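PDB 3VYL: L-ribulose 3-epimerase, which catalyses the manganese-dependent epimerization of ketoses at C3, interconverting L-ribulose and L-xylulose with high efficiency and accepting D-psicose and D-tagatose less well. Local coordinates for residues 3-11 against 266-277; 224-232 against 276-287. One frame throughout, in Å; residues are numbered along the deposited sequence.

How the contacts relate
The chain begins with strand 4-7, the first of eight parallel barrel strands, and runs through the rest of the barrel before helix 266-292 comes back to it. Contact 1 closes this long loop, with 254 residues between its segments, by laying residues 266-277 against 3-11. Contact 2 closes a shorter one: helix 222-231, which leads into the last strand, 238-240, meets residues 276-287 further along the same final helix. The two loops cross, since segment 224-232 falls between the segments of contact 1 and 276-287 runs on beyond them. Phe276 and Ile277 lie in segments of both contacts, but of the two only Ile277 touches in each; the centres are about 17 Å apart.

Contact 1. Residues 3-11 against 266-277; sequences RIGIHSFVW and NMALAKHARAFI
Trp11 lies against the first turns of helix 266-277, its six-membered ring meeting Asn266, Met267 and Ala270. This is the seam of the TIM barrel, where the first strand, 4-7, and the turn after it pack on the final helix; strand and helix run nearly antiparallel, at 150°. CH2 of Trp11 approaches Ala270 CB to 3.5 Å, while its CZ3 lies 3.3 Å from the backbone O of Asn266. Met267 starts away from the strand, but bends at chi2 and chi3 bring its end back, with CE 3.9 Å from Trp11 CH2; the sulfur makes an oblique Met-aromatic contact. Cutting Trp11 back to an alanine is likely to open a gap beside Ala270 and leave the Met267 thioether without its aromatic partner. Next to the indole, Val10 CG1 packs on Leu269 CD2 at 4.0 Å and also on Asn266 CB. Ile6 points at the helix from the strand, and with CG1 anti to the backbone N (chi1 -172°) its CD1 meets Ala270 CB at 3.7 Å, so that one methyl is shared by Ile6 and Trp11. At the far end of the contact, Ile4 crosses Arg274 at about a right angle, and its CD1 sits over one guanidinium face, 4.0 Å from Arg274 NH2 and 4.1 Å from Ile277 CG2. Further out, helix 17-30 packs on Trp11 through Thr23, Asn26 and Thr27, and on Ala270 through Ala30. Phe240 of strand 238-240 packs on both Ile6 and Leu269, and a weak hydrogen bond from Arg274 NE to Gly31 O helps place the guanidinium.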
loop_
_atom_site.group_PDB
_atom_site.type_symbol
_atom_site.label_atom_id
_atom_site.label_comp_id
_atom_site.label_asym_id
_atom_site.label_seq_id
_atom_site.Cartn_x
_atom_site.Cartn_y
_atom_site.Cartn_z
ATOM N N ARG A 3 4.628 2.143 -27.534
ATOM C CA ARG A 3 5.441 3.299 -27.334
ATOM C C ARG A 3 5.264 3.790 -25.962
ATOM O O ARG A 3 4.282 3.561 -25.374
ATOM C CB ARG A 3 5.042 4.370 -28.321
ATOM C CG ARG A 3 5.851 4.277 -29.578
ATOM C CD ARG A 3 7.065 3.496 -29.177
ATOM N NE ARG A 3 8.194 3.710 -30.036
ATOM C CZ ARG A 3 8.728 2.771 -30.792
ATOM N NH1 ARG A 3 8.215 1.557 -30.813
ATOM N NH2 ARG A 3 9.780 3.054 -31.524
ATOM N N ILE A 4 6.276 4.408 -25.423
ATOM C CA ILE A 4 6.141 5.084 -24.178
ATOM C C ILE A 4 6.289 6.520 -24.529
ATOM O O ILE A 4 7.292 6.954 -25.005
ATOM C CB ILE A 4 7.203 4.648 -23.198
ATOM C CG1 ILE A 4 7.045 3.174 -22.950
ATOM C CG2 ILE A 4 7.028 5.335 -21.881
ATOM C CD1 ILE A 4 7.588 2.737 -21.640
ATOM N N GLY A 5 5.230 7.245 -24.320
ATOM C CA GLY A 5 5.210 8.643 -24.716
ATOM C C GLY A 5 5.272 9.667 -23.602
ATOM O O GLY A 5 5.406 9.338 -22.421
ATOM N N ILE A 6 5.163 10.926 -24.006
ATOM C CA ILE A 6 5.155 12.072 -23.105
ATOM C C ILE A 6 4.327 13.163 -23.793
ATOM O O ILE A 6 4.341 13.280 -25.016
ATOM C CB ILE A 6 6.600 12.538 -22.793
ATOM C CG1 ILE A 6 6.619 13.619 -21.702
ATOM C CG2 ILE A 6 7.321 12.993 -24.061
ATOM C CD1 ILE A 6 8.003 13.952 -21.179
ATOM N N HIS A 7 3.587 13.940 -23.016
ATOM C CA HIS A 7 2.772 15.018 -23.563
ATOM C C HIS A 7 3.630 16.210 -23.887
ATOM O O HIS A 7 4.462 16.620 -23.079
ATOM C CB HIS A 7 1.684 15.409 -22.578
ATOM C CG HIS A 7 0.550 16.176 -23.204
ATOM N ND1 HIS A 7 -0.707 15.694 -23.255
ATOM C CD2 HIS A 7 0.523 17.419 -23.833
ATOM C CE1 HIS A 7 -1.501 16.583 -23.882
ATOM N NE2 HIS A 7 -0.744 17.638 -24.236
ATOM N N SER A 8 3.437 16.777 -25.075
ATOM C CA SER A 8 4.228 17.932 -25.523
ATOM C C SER A 8 4.284 19.041 -24.477
ATOM O O SER A 8 5.333 19.676 -24.285
ATOM C CB SER A 8 3.713 18.487 -26.860
ATOM O OG SER A 8 2.298 18.609 -26.886
ATOM N N PHE A 9 3.166 19.251 -23.787
ATOM C CA PHE A 9 3.038 20.362 -22.852
ATOM C C PHE A 9 3.913 20.242 -21.616
ATOM O O PHE A 9 3.939 21.159 -20.809
ATOM C CB PHE A 9 1.579 20.602 -22.460
ATOM C CG PHE A 9 0.707 21.090 -23.589
ATOM C CD1 PHE A 9 1.247 21.435 -24.829
ATOM C CD2 PHE A 9 -0.661 21.231 -23.401
ATOM C CE1 PHE A 9 0.437 21.888 -25.861
ATOM C CE2 PHE A 9 -1.475 21.684 -24.428
ATOM C CZ PHE A 9 -0.924 22.015 -25.659
ATOM N N VAL A 10 4.612 19.120 -21.456
ATOM C CA VAL A 10 5.681 19.016 -20.458
ATOM C C VAL A 10 6.822 19.931 -20.899
ATOM O O VAL A 10 7.550 20.480 -20.072
ATOM C CB VAL A 10 6.229 17.569 -20.329
ATOM C CG1 VAL A 10 7.462 17.520 -19.431
ATOM C CG2 VAL A 10 5.157 16.610 -19.822
ATOM N N TRP A 11 6.973 20.089 -22.211
ATOM C CA TRP A 11 8.078 20.854 -22.781
ATOM C C TRP A 11 7.695 22.278 -23.156
ATOM O O TRP A 11 8.309 23.229 -22.675
ATOM C CB TRP A 11 8.630 20.129 -24.002
ATOM C CG TRP A 11 9.115 18.712 -23.780
ATOM C CD1 TRP A 11 8.643 17.554 -24.392
ATOM C CD2 TRP A 11 10.208 18.261 -22.908
ATOM N NE1 TRP A 11 9.342 16.460 -23.966
ATOM C CE2 TRP A 11 10.298 16.815 -23.082
ATOM C CE3 TRP A 11 11.088 18.889 -22.041
ATOM C CZ2 TRP A 11 11.229 16.051 -22.406
ATOM C CZ3 TRP A 11 12.026 18.107 -21.364
ATOM C CH2 TRP A 11 12.093 16.718 -21.549
ATOM N N ASN A 266 12.182 20.357 -16.278
ATOM C CA ASN A 266 11.446 19.315 -16.990
ATOM C C ASN A 266 12.260 18.248 -17.706
ATOM O O ASN A 266 11.689 17.255 -18.161
ATOM C CB ASN A 266 10.398 19.894 -17.943
ATOM C CG ASN A 266 10.961 20.921 -18.894
ATOM O OD1 ASN A 266 10.309 21.275 -19.864
ATOM N ND2 ASN A 266 12.145 21.418 -18.611
ATOM N N MET A 267 13.571 18.435 -17.819
ATOM C CA MET A 267 14.396 17.346 -18.317
ATOM C C MET A 267 14.545 16.312 -17.210
ATOM O O MET A 267 14.386 15.118 -17.459
ATOM C CB MET A 267 15.769 17.816 -18.807
ATOM C CG MET A 267 16.630 16.696 -19.389
ATOM S SD MET A 267 15.813 15.731 -20.686
ATOM C CE MET A 267 15.907 16.825 -22.098
ATOM N N ALA A 268 14.840 16.777 -15.996
ATOM C CA ALA A 268 14.959 15.891 -14.845
ATOM C C ALA A 268 13.648 15.126 -14.659
ATOM O O ALA A 268 13.635 13.903 -14.564
ATOM C CB ALA A 268 15.310 16.676 -13.592
ATOM N N LEU A 269 12.548 15.874 -14.655
ATOM C CA LEU A 269 11.219 15.321 -14.565
ATOM C C LEU A 269 10.986 14.232 -15.612
ATOM O O LEU A 269 10.504 13.151 -15.276
ATOM C CB LEU A 269 10.171 16.436 -14.685
ATOM C CG LEU A 269 8.714 15.971 -14.698
ATOM C CD1 LEU A 269 8.191 15.811 -13.277
ATOM C CD2 LEU A 269 7.848 16.917 -15.509
ATOM N N ALA A 270 11.332 14.499 -16.870
ATOM C CA ALA A 270 11.074 13.523 -17.938
ATOM C C ALA A 270 11.951 12.262 -17.833
ATOM O O ALA A 270 11.432 11.140 -17.847
ATOM C CB ALA A 270 11.201 14.169 -19.303
ATOM N N LYS A 271 13.265 12.451 -17.720
ATOM C CA LYS A 271 14.194 11.339 -17.522
ATOM C C LYS A 271 13.744 10.457 -16.357
ATOM O O LYS A 271 13.769 9.222 -16.458
ATOM C CB LYS A 271 15.618 11.837 -17.251
ATOM C CG LYS A 271 16.387 12.355 -18.461
ATOM C CD LYS A 271 17.855 12.567 -18.103
ATOM C CE LYS A 271 18.614 13.337 -19.179
ATOM N NZ LYS A 271 18.719 12.621 -20.480
ATOM N N HIS A 272 13.334 11.092 -15.259
ATOM C CA HIS A 272 12.838 10.372 -14.078
ATOM C C HIS A 272 11.588 9.591 -14.389
ATOM O O HIS A 272 11.453 8.427 -14.004
ATOM C CB HIS A 272 12.571 11.337 -12.939
ATOM C CG HIS A 272 11.962 10.691 -11.724
ATOM N ND1 HIS A 272 10.633 10.483 -11.599
ATOM C CD2 HIS A 272 12.545 10.213 -10.555
ATOM C CE1 HIS A 272 10.387 9.911 -10.411
ATOM N NE2 HIS A 272 11.556 9.749 -9.775
ATOM N N ALA A 273 10.663 10.220 -15.096
ATOM C CA ALA A 273 9.426 9.561 -15.454
ATOM C C ALA A 273 9.717 8.382 -16.366
ATOM O O ALA A 273 9.028 7.362 -16.304
ATOM C CB ALA A 273 8.474 10.535 -16.118
ATOM N N ARG A 274 10.747 8.522 -17.199
ATOM C CA ARG A 274 11.142 7.462 -18.127
ATOM C C ARG A 274 11.667 6.234 -17.377
ATOM O O ARG A 274 11.291 5.105 -17.702
ATOM C CB ARG A 274 12.193 7.959 -19.127
ATOM C CG ARG A 274 12.441 7.004 -20.290
ATOM C CD ARG A 274 11.140 6.659 -21.000
ATOM N NE ARG A 274 11.241 5.511 -21.903
ATOM C CZ ARG A 274 11.351 4.237 -21.520
ATOM N NH1 ARG A 274 11.408 3.919 -20.228
ATOM N NH2 ARG A 274 11.424 3.277 -22.436
ATOM N N ALA A 275 12.524 6.463 -16.381
ATOM C CA ALA A 275 13.085 5.380 -15.593
ATOM C C ALA A 275 11.992 4.709 -14.758
ATOM O O ALA A 275 11.968 3.476 -14.629
ATOM C CB ALA A 275 14.202 5.891 -14.698
ATOM N N PHE A 276 11.089 5.530 -14.213
ATOM C CA PHE A 276 10.042 5.062 -13.314
ATOM C C PHE A 276 9.078 4.153 -14.067
ATOM O O PHE A 276 8.771 3.049 -13.614
ATOM C CB PHE A 276 9.308 6.256 -12.699
ATOM C CG PHE A 276 8.317 5.899 -11.616
ATOM C CD1 PHE A 276 7.032 5.471 -11.933
ATOM C CD2 PHE A 276 8.656 6.053 -10.268
ATOM C CE1 PHE A 276 6.117 5.180 -10.929
ATOM C CE2 PHE A 276 7.746 5.749 -9.260
ATOM C CZ PHE A 276 6.475 5.315 -9.593
ATOM N N ILE A 277 8.605 4.607 -15.221
ATOM C CA ILE A 277 7.713 3.767 -16.023
ATOM C C ILE A 277 8.477 2.548 -16.561
ATOM O O ILE A 277 7.936 1.439 -16.595
ATOM C CB ILE A 277 7.020 4.542 -17.163
ATOM C CG1 ILE A 277 6.259 5.761 -16.610
ATOM C CG2 ILE A 277 6.062 3.630 -17.908
ATOM C CD1 ILE A 277 5.757 6.739 -17.665
#

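Contact 2. Residues 224-232 against 276-287; sequences AIFDALTAI and FIGLGLETARRK
Helix 224-231 crosses helix 276-287 at 57°, their axes 8.8 Å apart at the closest approach and the backbones nearest between the CA atoms of Asp227 and Ala284. Phe226 is a knob in the hole formed by Ile277, Gly280, Leu281 and Ala284. Its CD2 comes within 3.5 Å of Gly280 CA, the ring lying against bare backbone. The backbone N of Leu281 lies over one ring face, toward its rim, and the CD2 of that leucine reaches Phe226 CD1, while Phe276 CE1 arrives at the ring edge, 4.1 Å from Phe226 CE2. This knob-into-hole contact joins the helix before the last barrel strand to the C-terminal helix of the TIM barrel. One turn on, Ala284 CB touches Phe226 CB, Asp227 OD2 and Thr230 OG1. With OG1 anti to the carbonyl carbon (chi1 -57°), the Thr230 hydroxyl turns back to donate to Phe226 O at 2.7 Å, on the opposite face of that carbonyl from Thr230 N. Toward the C-terminal end of segment 276-287, Asp227 OD1 receives Lys287 NZ at 3.0 Å through its syn lone pair, in a salt bridge. A water donates to both Asp227 OD2 and Ala284 O, bridging the helices. Asp190 of the third subunit packs on Asp227 and makes a long, weak ion pair with Lys287 NZ.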
loop_
_atom_site.group_PDB
_atom_site.type_symbol
_atom_site.label_atom_id
_atom_site.label_comp_id
_atom_site.label_asym_id
_atom_site.label_seq_id
_atom_site.Cartn_x
_atom_site.Cartn_y
_atom_site.Cartn_z
ATOM N N ALA A 224 0.596 -1.329 -8.289
ATOM C CA ALA A 224 -0.709 -1.946 -8.513
ATOM C C ALA A 224 -1.204 -1.707 -9.939
ATOM O O ALA A 224 -1.900 -2.546 -10.504
ATOM C CB ALA A 224 -1.718 -1.438 -7.504
ATOM N N ILE A 225 -0.829 -0.564 -10.513
ATOM C CA ILE A 225 -1.256 -0.171 -11.855
ATOM C C ILE A 225 -0.463 -0.921 -12.926
ATOM O O ILE A 225 -1.029 -1.402 -13.909
ATOM C CB ILE A 225 -1.147 1.362 -12.050
ATOM C CG1 ILE A 225 -2.186 2.074 -11.173
ATOM C CG2 ILE A 225 -1.344 1.753 -13.505
ATOM C CD1 ILE A 225 -2.093 3.588 -11.176
ATOM N N PHE A 226 0.845 -1.022 -12.738
ATOM C CA PHE A 226 1.678 -1.777 -13.669
ATOM C C PHE A 226 1.333 -3.272 -13.628
ATOM O O PHE A 226 1.320 -3.937 -14.676
ATOM C CB PHE A 226 3.165 -1.524 -13.410
ATOM C CG PHE A 226 3.572 -0.073 -13.563
ATOM C CD1 PHE A 226 3.049 0.717 -14.587
ATOM C CD2 PHE A 226 4.501 0.495 -12.702
ATOM C CE1 PHE A 226 3.439 2.046 -14.731
ATOM C CE2 PHE A 226 4.900 1.815 -12.840
ATOM C CZ PHE A 226 4.369 2.595 -13.856
ATOM N N ASP A 227 1.028 -3.773 -12.423
ATOM C CA ASP A 227 0.533 -5.143 -12.218
ATOM C C ASP A 227 -0.784 -5.412 -12.937
ATOM O O ASP A 227 -0.959 -6.483 -13.518
ATOM C CB ASP A 227 0.330 -5.443 -10.727
ATOM C CG ASP A 227 1.617 -5.708 -9.992
ATOM O OD1 ASP A 227 1.538 -5.888 -8.770
ATOM O OD2 ASP A 227 2.706 -5.739 -10.598
ATOM N N ALA A 228 -1.717 -4.462 -12.886
ATOM C CA ALA A 228 -3.007 -4.622 -13.574
ATOM C C ALA A 228 -2.854 -4.634 -15.106
ATOM O O ALA A 228 -3.360 -5.544 -15.762
ATOM C CB ALA A 228 -4.000 -3.560 -13.132
ATOM N N LEU A 229 -2.141 -3.647 -15.666
ATOM C CA LEU A 229 -1.825 -3.618 -17.107
ATOM C C LEU A 229 -1.184 -4.919 -17.542
ATOM O O LEU A 229 -1.552 -5.477 -18.579
ATOM C CB LEU A 229 -0.893 -2.447 -17.471
ATOM C CG LEU A 229 -1.446 -1.042 -17.232
ATOM C CD1 LEU A 229 -0.383 0.006 -17.427
ATOM C CD2 LEU A 229 -2.652 -0.749 -18.103
ATOM N N THR A 230 -0.236 -5.401 -16.733
ATOM C CA THR A 230 0.474 -6.643 -17.024
ATOM C C THR A 230 -0.450 -7.859 -16.895
ATOM O O THR A 230 -0.363 -8.789 -17.694
ATOM C CB THR A 230 1.694 -6.811 -16.111
ATOM O OG1 THR A 230 2.564 -5.678 -16.261
ATOM C CG2 THR A 230 2.450 -8.115 -16.412
ATOM N N ALA A 231 -1.347 -7.847 -15.913
ATOM C CA ALA A 231 -2.288 -8.950 -15.778
ATOM C C ALA A 231 -3.162 -9.063 -17.010
ATOM O O ALA A 231 -3.484 -10.162 -17.429
ATOM C CB ALA A 231 -3.144 -8.794 -14.535
ATOM N N ILE A 232 -3.540 -7.926 -17.589
ATOM C CA ILE A 232 -4.431 -7.915 -18.752
ATOM C C ILE A 232 -3.644 -7.982 -20.066
ATOM O O ILE A 232 -4.242 -7.989 -21.136
ATOM C CB ILE A 232 -5.402 -6.690 -18.776
ATOM C CG1 ILE A 232 -4.639 -5.361 -18.849
ATOM C CG2 ILE A 232 -6.334 -6.699 -17.575
ATOM C CD1 ILE A 232 -5.427 -4.236 -19.483
ATOM N N PHE A 276 11.089 5.530 -14.213
ATOM C CA PHE A 276 10.042 5.062 -13.314
ATOM C C PHE A 276 9.078 4.153 -14.067
ATOM O O PHE A 276 8.771 3.049 -13.614
ATOM C CB PHE A 276 9.308 6.256 -12.699
ATOM C CG PHE A 276 8.317 5.899 -11.616
ATOM C CD1 PHE A 276 7.032 5.471 -11.933
ATOM C CD2 PHE A 276 8.656 6.053 -10.268
ATOM C CE1 PHE A 276 6.117 5.180 -10.929
ATOM C CE2 PHE A 276 7.746 5.749 -9.260
ATOM C CZ PHE A 276 6.475 5.315 -9.593
ATOM N N ILE A 277 8.605 4.607 -15.221
ATOM C CA ILE A 277 7.713 3.767 -16.023
ATOM C C ILE A 277 8.477 2.548 -16.561
ATOM O O ILE A 277 7.936 1.439 -16.595
ATOM C CB ILE A 277 7.020 4.542 -17.163
ATOM C CG1 ILE A 277 6.259 5.761 -16.610
ATOM C CG2 ILE A 277 6.062 3.630 -17.908
ATOM C CD1 ILE A 277 5.757 6.739 -17.665
ATOM N N GLY A 278 9.736 2.756 -16.945
ATOM C CA GLY A 278 10.559 1.687 -17.487
ATOM C C GLY A 278 10.756 0.590 -16.464
ATOM O O GLY A 278 10.361 -0.553 -16.688
ATOM N N LEU A 279 11.353 0.946 -15.335
ATOM C CA LEU A 279 11.567 0.018 -14.235
ATOM C C LEU A 279 10.258 -0.605 -13.752
ATOM O O LEU A 279 10.145 -1.828 -13.670
ATOM C CB LEU A 279 12.281 0.720 -13.078
ATOM C CG LEU A 279 12.909 -0.165 -12.006
ATOM C CD1 LEU A 279 13.835 -1.217 -12.610
ATOM C CD2 LEU A 279 13.651 0.707 -11.001
ATOM N N GLY A 280 9.273 0.238 -13.452
ATOM C CA GLY A 280 7.960 -0.210 -13.017
ATOM C C GLY A 280 7.395 -1.350 -13.835
ATOM O O GLY A 280 6.907 -2.331 -13.279
ATOM N N LEU A 281 7.466 -1.235 -15.158
ATOM C CA LEU A 281 6.964 -2.302 -16.038
ATOM C C LEU A 281 7.849 -3.551 -16.033
ATOM O O LEU A 281 7.331 -4.659 -16.046
ATOM C CB LEU A 281 6.748 -1.793 -17.457
ATOM C CG LEU A 281 5.579 -0.817 -17.623
ATOM C CD1 LEU A 281 5.716 -0.088 -18.950
ATOM C CD2 LEU A 281 4.231 -1.526 -17.519
ATOM N N GLU A 282 9.169 -3.373 -16.008
ATOM C CA GLU A 282 10.067 -4.510 -15.946
ATOM C C GLU A 282 9.808 -5.332 -14.666
ATOM O O GLU A 282 9.692 -6.563 -14.722
ATOM C CB GLU A 282 11.528 -4.063 -15.997
ATOM C CG GLU A 282 12.463 -5.114 -16.582
ATOM C CD GLU A 282 13.846 -5.105 -15.951
ATOM O OE1 GLU A 282 14.363 -6.200 -15.646
ATOM O OE2 GLU A 282 14.430 -4.016 -15.757
ATOM N N THR A 283 9.721 -4.631 -13.532
ATOM C CA THR A 283 9.407 -5.233 -12.245
ATOM C C THR A 283 8.069 -5.992 -12.252
ATOM O O THR A 283 7.995 -7.143 -11.781
ATOM C CB THR A 283 9.406 -4.179 -11.133
ATOM O OG1 THR A 283 10.559 -3.350 -11.277
ATOM C CG2 THR A 283 9.467 -4.837 -9.767
ATOM N N ALA A 284 7.028 -5.372 -12.808
ATOM C CA ALA A 284 5.741 -6.040 -12.924
ATOM C C ALA A 284 5.812 -7.259 -13.853
ATOM O O ALA A 284 5.006 -8.185 -13.727
ATOM C CB ALA A 284 4.668 -5.068 -13.386
ATOM N N ARG A 285 6.773 -7.255 -14.778
ATOM C CA ARG A 285 6.937 -8.340 -15.751
ATOM C C ARG A 285 7.609 -9.507 -15.044
ATOM O O ARG A 285 7.098 -10.622 -15.058
ATOM C CB ARG A 285 7.773 -7.874 -16.950
ATOM C CG ARG A 285 7.571 -8.648 -18.248
ATOM C CD ARG A 285 6.264 -8.255 -18.945
ATOM N NE ARG A 285 6.197 -6.826 -19.268
ATOM C CZ ARG A 285 6.212 -6.317 -20.501
ATOM N NH1 ARG A 285 6.275 -7.115 -21.565
ATOM N NH2 ARG A 285 6.149 -4.999 -20.673
ATOM N N ARG A 286 8.755 -9.222 -14.429
ATOM C CA ARG A 286 9.429 -10.109 -13.499
ATOM C C ARG A 286 8.467 -10.817 -12.527
ATOM O O ARG A 286 8.521 -12.035 -12.384
ATOM C CB ARG A 286 10.431 -9.298 -12.688
ATOM C CG ARG A 286 11.891 -9.559 -12.975
ATOM C CD ARG A 286 12.402 -8.838 -14.199
ATOM N NE ARG A 286 13.474 -9.636 -14.792
ATOM C CZ ARG A 286 14.762 -9.327 -14.752
ATOM N NH1 ARG A 286 15.165 -8.210 -14.174
ATOM N NH2 ARG A 286 15.648 -10.130 -15.305
ATOM N N LYS A 287 7.579 -10.066 -11.873
ATOM C CA LYS A 287 6.778 -10.644 -10.789
ATOM C C LYS A 287 5.613 -11.514 -11.253
ATOM O O LYS A 287 5.363 -12.562 -10.664
ATOM C CB LYS A 287 6.332 -9.588 -9.775
ATOM C CG LYS A 287 4.857 -9.235 -9.778
ATOM C CD LYS A 287 4.358 -8.836 -8.394
ATOM C CE LYS A 287 4.951 -7.512 -7.921
ATOM N NZ LYS A 287 3.975 -6.617 -7.218
HETATM O O HOH W 1 2.891 -8.219 -12.040
#